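Local coordinates for protein thioredoxin (Thermosipho africanus, PDB 6MOS) that probably acts as a thioredoxin, a thiol-disulfide oxidoreductase that reduces disulfide bonds in other proteins of this thermophilic bacterium, at residues Glu31-Asp36 with Ile62-Asn67; Thr78-Ile83 with Arg96-Ser101. All coordinates share one frame; numbering follows the deposited sequence.

Overall arrangement
Both contacts reach one mixed sheet, with the strands in the order 58-63, 29-34, 81-86, 89-95, and their centres are about 13 Å apart. Along the chain they come in series: interaction 1 closes the beta-alpha-beta unit of strand 29-34, helix 39-55 and strand 58-63 before interaction 2 joins the start of strand 81-86 to the loop leading into helix 100-115. They meet where strands 29-34 and 81-86 pair antiparallel, Phe-33 bonding with Thr-81 and Glu-31 with Ile-83, and where Val-79 packs on Asn-35. Asn-35 in interaction 1 and Pro-80 in interaction 2 both touch the Cys-38/Cys-41 disulfide motif, so the two contacts build adjoining parts of its surroundings.

Interaction 1 (Glu31-Asp36 with Ile62-Asn67); sequences EYFKND and IDVIEN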
loop_
_atom_site.group_PDB
_atom_site.type_symbol
_atom_site.label_atom_id
_atom_site.label_comp_id
_atom_site.label_asym_id
_atom_site.label_seq_id
_atom_site.Cartn_x
_atom_site.Cartn_y
_atom_site.Cartn_z
ATOM N N GLU A 31 -1.752 2.019 -2.662
ATOM C CA GLU A 31 -3.089 1.700 -2.178
ATOM C C GLU A 31 -2.934 0.932 -0.874
ATOM O O GLU A 31 -2.248 -0.092 -0.840
ATOM C CB GLU A 31 -3.873 0.898 -3.214
ATOM C CG GLU A 31 -4.328 1.828 -4.378
ATOM C CD GLU A 31 -5.168 1.146 -5.448
ATOM O OE1 GLU A 31 -5.254 -0.083 -5.444
ATOM O OE2 GLU A 31 -5.734 1.855 -6.332
ATOM N N TYR A 32 -3.548 1.444 0.192
ATOM C CA TYR A 32 -3.415 0.888 1.538
ATOM C C TYR A 32 -4.788 0.393 1.964
ATOM O O TYR A 32 -5.701 1.200 2.144
ATOM C CB TYR A 32 -2.898 1.951 2.499
ATOM C CG TYR A 32 -2.659 1.449 3.900
ATOM C CD1 TYR A 32 -1.558 0.670 4.182
ATOM C CD2 TYR A 32 -3.525 1.774 4.935
ATOM C CE1 TYR A 32 -1.336 0.196 5.460
ATOM C CE2 TYR A 32 -3.313 1.305 6.229
ATOM C CZ TYR A 32 -2.214 0.517 6.478
ATOM O OH TYR A 32 -1.972 0.045 7.759
ATOM N N PHE A 33 -4.938 -0.919 2.129
ATOM C CA PHE A 33 -6.220 -1.525 2.478
ATOM C C PHE A 33 -6.254 -1.808 3.971
ATOM O O PHE A 33 -5.336 -2.435 4.508
ATOM C CB PHE A 33 -6.464 -2.812 1.690
ATOM C CG PHE A 33 -6.500 -2.610 0.194
ATOM C CD1 PHE A 33 -5.326 -2.618 -0.549
ATOM C CD2 PHE A 33 -7.707 -2.417 -0.463
ATOM C CE1 PHE A 33 -5.352 -2.434 -1.933
ATOM C CE2 PHE A 33 -7.747 -2.230 -1.846
ATOM C CZ PHE A 33 -6.572 -2.235 -2.579
ATOM N N LYS A 34 -7.310 -1.346 4.638
ATOM C CA LYS A 34 -7.365 -1.428 6.091
ATOM C C LYS A 34 -8.805 -1.644 6.530
ATOM O O LYS A 34 -9.740 -1.602 5.730
ATOM C CB LYS A 34 -6.769 -0.161 6.736
ATOM C CG LYS A 34 -7.426 1.179 6.308
ATOM C CD LYS A 34 -8.663 1.507 7.171
ATOM C CE LYS A 34 -9.256 2.869 6.837
ATOM N NZ LYS A 34 -10.281 3.235 7.865
ATOM N N ASN A 35 -8.975 -1.893 7.824
ATOM C CA ASN A 35 -10.253 -1.631 8.460
ATOM C C ASN A 35 -9.968 -1.038 9.830
ATOM O O ASN A 35 -8.821 -1.010 10.294
ATOM C CB ASN A 35 -11.138 -2.881 8.491
ATOM C CG ASN A 35 -10.656 -3.924 9.451
ATOM O OD1 ASN A 35 -10.374 -3.644 10.612
ATOM N ND2 ASN A 35 -10.575 -5.153 8.966
ATOM N N ASP A 36 -11.000 -0.508 10.471
ATOM C CA ASP A 36 -10.727 0.252 11.678
ATOM C C ASP A 36 -10.661 -0.631 12.918
ATOM O O ASP A 36 -10.435 -0.114 14.016
ATOM C CB ASP A 36 -11.755 1.374 11.847
ATOM C CG ASP A 36 -11.417 2.596 11.000
ATOM O OD1 ASP A 36 -10.239 2.741 10.594
ATOM O OD2 ASP A 36 -12.318 3.418 10.737
ATOM N N ILE A 62 -8.024 2.738 1.806
ATOM C CA ILE A 62 -9.247 2.063 1.397
ATOM C C ILE A 62 -9.716 1.218 2.569
ATOM O O ILE A 62 -8.965 0.366 3.059
ATOM C CB ILE A 62 -9.022 1.198 0.149
ATOM C CG1 ILE A 62 -8.545 2.079 -1.006
ATOM C CG2 ILE A 62 -10.295 0.421 -0.219
ATOM C CD1 ILE A 62 -7.969 1.317 -2.166
ATOM N N ASP A 63 -10.943 1.464 3.026
ATOM C CA ASP A 63 -11.516 0.704 4.128
ATOM C C ASP A 63 -12.311 -0.457 3.542
ATOM O O ASP A 63 -13.347 -0.249 2.900
ATOM C CB ASP A 63 -12.391 1.583 5.016
ATOM C CG ASP A 63 -12.730 0.893 6.326
ATOM O OD1 ASP A 63 -13.520 -0.069 6.280
ATOM O OD2 ASP A 63 -12.190 1.299 7.378
ATOM N N VAL A 64 -11.840 -1.684 3.789
ATOM C CA VAL A 64 -12.416 -2.852 3.126
ATOM C C VAL A 64 -13.794 -3.188 3.672
ATOM O O VAL A 64 -14.548 -3.922 3.024
ATOM C CB VAL A 64 -11.467 -4.060 3.231
ATOM C CG1 VAL A 64 -10.120 -3.696 2.628
ATOM C CG2 VAL A 64 -11.319 -4.547 4.689
ATOM N N ILE A 65 -14.144 -2.665 4.841
ATOM C CA ILE A 65 -15.459 -2.907 5.417
ATOM C C ILE A 65 -16.448 -1.863 4.936
ATOM O O ILE A 65 -17.574 -2.196 4.559
ATOM C CB ILE A 65 -15.390 -2.949 6.960
ATOM C CG1 ILE A 65 -14.657 -4.204 7.430
ATOM C CG2 ILE A 65 -16.799 -2.928 7.555
ATOM C CD1 ILE A 65 -14.498 -4.289 8.942
ATOM N N GLU A 66 -16.032 -0.596 4.917
ATOM C CA GLU A 66 -16.951 0.461 4.507
ATOM C C GLU A 66 -17.182 0.437 3.004
ATOM O O GLU A 66 -18.303 0.664 2.544
ATOM C CB GLU A 66 -16.421 1.825 4.954
ATOM C CG GLU A 66 -16.343 2.005 6.469
ATOM C CD GLU A 66 -17.609 1.549 7.199
ATOM O OE1 GLU A 66 -18.730 1.766 6.679
ATOM O OE2 GLU A 66 -17.482 0.961 8.299
ATOM N N ASN A 67 -16.140 0.154 2.222
ATOM C CA ASN A 67 -16.191 0.227 0.760
ATOM C C ASN A 67 -15.615 -1.052 0.165
ATOM O O ASN A 67 -14.557 -1.034 -0.474
ATOM C CB ASN A 67 -15.429 1.452 0.257
ATOM C CG ASN A 67 -15.911 2.738 0.897
ATOM O OD1 ASN A 67 -15.174 3.390 1.636
ATOM N ND2 ASN A 67 -17.162 3.105 0.618
HETATM O O HOH W 1 -13.513 -0.421 9.198
#
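Phe-33 and Ile-62 are bridge partners on parallel strands, their side chains lying side by side and pointing the same way. Ile-62 CD1 comes obliquely to the ring, 3.6 Å from Phe-33 CE2, while its CG2 lies near CD2. Val-64 CG1 approaches the ring edge near its plane and packs on Phe-33 CB at 3.9 Å. This buried side is tight, and three fairly straight backbone bonds hold it in register: Ile-62 N to Tyr-32 O at 2.8 Å, Lys-34 N to Ile-62 O at 2.9 Å, and Val-64 N to Lys-34 O just past the strand.

The side of Lys-34 and Asp-63, at the strand ends, is looser, partly exposed to solvent and held by charge. A bend in the lysine chain (chi2 86°) swings NZ to Asp-63 OD2, 2.8 Å away, where it meets the anti lone pair. The same NZ comes from above the carboxylate plane of Asp-36, 2.8 Å from OD1, and so probably offsets the repulsion between the two aspartates. A water links Asp-36 N to Asp-63 OD2. Asp-63 OD1 makes an Asx turn to Ile-65 N, extended to an Asx motif by Glu-66 N; the two bonds, from opposite faces of its plane, probably fix the carboxylate's rotation. Farther out, Ile-65 CD1 merely rests on Asn-35 CB at 3.7 Å.

Tyr-70 and Pro-71 of helix 69-73 cover Phe-33 and Ile-62, whereas Tyr-32 and Lys-34 face helix 39-55, the crossover of this beta-alpha-beta unit. Strand 58-63 is an outer strand of the sheet, and strand 81-86 flanks 29-34 on its other side.

Interaction 2 (Thr78-Ile83 with Arg96-Ser101); sequences TVPTVI and RNFSIS
Pro-80 and Val-82 meet the ring of Phe-98 in the apolar part of this contact. Phe-98 CZ lies 4.1 Å from Pro-80 CG and 3.9 Å from Val-82 CG2, the valine methyl approaching obliquely. With CG set between the backbone N and the carbonyl carbon (chi1 69°), the ring is carried in toward the strand. Its edge meets Pro-80 O in plane, 3.6 Å from CE1. Beyond it, Thr-78 CG2 packs on Arg-96 CG at 4.1 Å.

The polar link runs through one water, which accepts from Arg-96 N at 2.9 Å, donates to Pro-80 O and also bonds Thr-78 OG1. Within Thr-78 to Ile-83, Thr-81 OG1 donates to Thr-78 O at 2.6 Å, tying the turn across Pro-80.

An alanine in place of Phe-98 would remove the ring and is likely to open a gap beside Pro-80 CG and Val-82 CG2, leaving the water bridge and the Thr-78 to Arg-96 packing to join the two segments.

The peptide before Pro-80 is cis, and the proline touches Cys-38 and Cys-41, which form a disulfide here: this is the cis-proline loop beside the CxxC motif that marks the thioredoxin fold.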
loop_
_atom_site.group_PDB
_atom_site.type_symbol
_atom_site.label_atom_id
_atom_site.label_comp_id
_atom_site.label_asym_id
_atom_site.label_seq_id
_atom_site.Cartn_x
_atom_site.Cartn_y
_atom_site.Cartn_z
ATOM N N THR A 78 -7.088 -9.788 3.235
ATOM C CA THR A 78 -6.509 -9.532 4.541
ATOM C C THR A 78 -6.055 -8.083 4.626
ATOM O O THR A 78 -5.714 -7.460 3.618
ATOM C CB THR A 78 -5.318 -10.465 4.825
ATOM O OG1 THR A 78 -4.755 -10.130 6.099
ATOM C CG2 THR A 78 -4.262 -10.365 3.732
ATOM N N VAL A 79 -6.058 -7.544 5.839
ATOM C CA VAL A 79 -5.482 -6.222 6.069
ATOM C C VAL A 79 -4.425 -6.330 7.164
ATOM O O VAL A 79 -4.539 -7.181 8.060
ATOM C CB VAL A 79 -6.572 -5.183 6.401
ATOM C CG1 VAL A 79 -7.466 -5.009 5.210
ATOM C CG2 VAL A 79 -7.427 -5.650 7.568
ATOM N N PRO A 80 -3.365 -5.517 7.132
ATOM C CA PRO A 80 -3.162 -4.543 6.048
ATOM C C PRO A 80 -2.734 -5.212 4.744
ATOM O O PRO A 80 -2.091 -6.268 4.775
ATOM C CB PRO A 80 -2.065 -3.638 6.604
ATOM C CG PRO A 80 -1.279 -4.533 7.522
ATOM C CD PRO A 80 -2.314 -5.440 8.164
ATOM N N THR A 81 -3.126 -4.640 3.603
ATOM C CA THR A 81 -2.541 -5.004 2.323
ATOM C C THR A 81 -2.034 -3.721 1.685
ATOM O O THR A 81 -2.702 -2.688 1.756
ATOM C CB THR A 81 -3.540 -5.726 1.387
ATOM O OG1 THR A 81 -3.862 -7.033 1.891
ATOM C CG2 THR A 81 -2.978 -5.860 -0.028
ATOM N N VAL A 82 -0.837 -3.777 1.112
ATOM C CA VAL A 82 -0.228 -2.631 0.444
ATOM C C VAL A 82 -0.002 -3.007 -1.010
ATOM O O VAL A 82 0.592 -4.049 -1.299
ATOM C CB VAL A 82 1.095 -2.206 1.111
ATOM C CG1 VAL A 82 1.730 -1.076 0.323
ATOM C CG2 VAL A 82 0.848 -1.756 2.535
ATOM N N ILE A 83 -0.485 -2.170 -1.929
ATOM C CA ILE A 83 -0.249 -2.389 -3.349
ATOM C C ILE A 83 0.459 -1.153 -3.877
ATOM O O ILE A 83 -0.014 -0.033 -3.670
ATOM C CB ILE A 83 -1.554 -2.658 -4.119
ATOM C CG1 ILE A 83 -2.272 -3.893 -3.556
ATOM C CG2 ILE A 83 -1.272 -2.896 -5.596
ATOM C CD1 ILE A 83 -3.482 -4.301 -4.367
ATOM N N ARG A 96 -0.360 -10.289 4.409
ATOM C CA ARG A 96 -0.124 -11.413 5.320
ATOM C C ARG A 96 1.137 -11.254 6.158
ATOM O O ARG A 96 1.050 -11.127 7.385
ATOM C CB ARG A 96 -0.069 -12.739 4.550
ATOM C CG ARG A 96 -1.431 -13.269 4.137
ATOM C CD ARG A 96 -1.319 -14.512 3.268
ATOM N NE ARG A 96 -2.630 -14.981 2.819
ATOM C CZ ARG A 96 -3.289 -14.483 1.775
ATOM N NH1 ARG A 96 -2.765 -13.488 1.064
ATOM N NH2 ARG A 96 -4.479 -14.975 1.442
ATOM N N ASN A 97 2.315 -11.284 5.534
ATOM C CA ASN A 97 3.568 -11.217 6.293
ATOM C C ASN A 97 4.545 -10.301 5.563
ATOM O O ASN A 97 5.187 -10.711 4.589
ATOM C CB ASN A 97 4.173 -12.599 6.512
ATOM C CG ASN A 97 4.911 -12.706 7.839
ATOM O OD1 ASN A 97 4.731 -11.878 8.736
ATOM N ND2 ASN A 97 5.750 -13.727 7.970
ATOM N N PHE A 98 4.660 -9.067 6.050
ATOM C CA PHE A 98 5.598 -8.100 5.499
ATOM C C PHE A 98 5.845 -7.013 6.536
ATOM O O PHE A 98 4.995 -6.751 7.395
ATOM C CB PHE A 98 5.072 -7.486 4.199
ATOM C CG PHE A 98 3.886 -6.592 4.388
ATOM C CD1 PHE A 98 2.599 -7.119 4.457
ATOM C CD2 PHE A 98 4.047 -5.217 4.471
ATOM C CE1 PHE A 98 1.508 -6.287 4.614
ATOM C CE2 PHE A 98 2.950 -4.379 4.641
ATOM C CZ PHE A 98 1.683 -4.917 4.707
ATOM N N SER A 99 7.021 -6.398 6.453
ATOM C CA SER A 99 7.382 -5.266 7.290
ATOM C C SER A 99 7.325 -3.987 6.472
ATOM O O SER A 99 7.389 -4.013 5.240
ATOM C CB SER A 99 8.789 -5.433 7.873
ATOM O OG SER A 99 9.753 -5.429 6.833
ATOM N N ILE A 100 7.236 -2.854 7.171
ATOM C CA ILE A 100 7.160 -1.585 6.455
ATOM C C ILE A 100 8.463 -1.298 5.720
ATOM O O ILE A 100 8.455 -0.598 4.705
ATOM C CB ILE A 100 6.769 -0.450 7.422
ATOM C CG1 ILE A 100 6.271 0.765 6.657
ATOM C CG2 ILE A 100 7.929 -0.051 8.311
ATOM C CD1 ILE A 100 4.899 0.562 6.047
ATOM N N SER A 101 9.586 -1.875 6.172
ATOM C CA SER A 101 10.850 -1.661 5.468
ATOM C C SER A 101 10.841 -2.283 4.072
ATOM O O SER A 101 11.457 -1.731 3.148
ATOM C CB SER A 101 12.011 -2.219 6.290
ATOM O OG SER A 101 11.829 -3.594 6.548
HETATM O O HOH W 2 -2.159 -8.522 5.906
#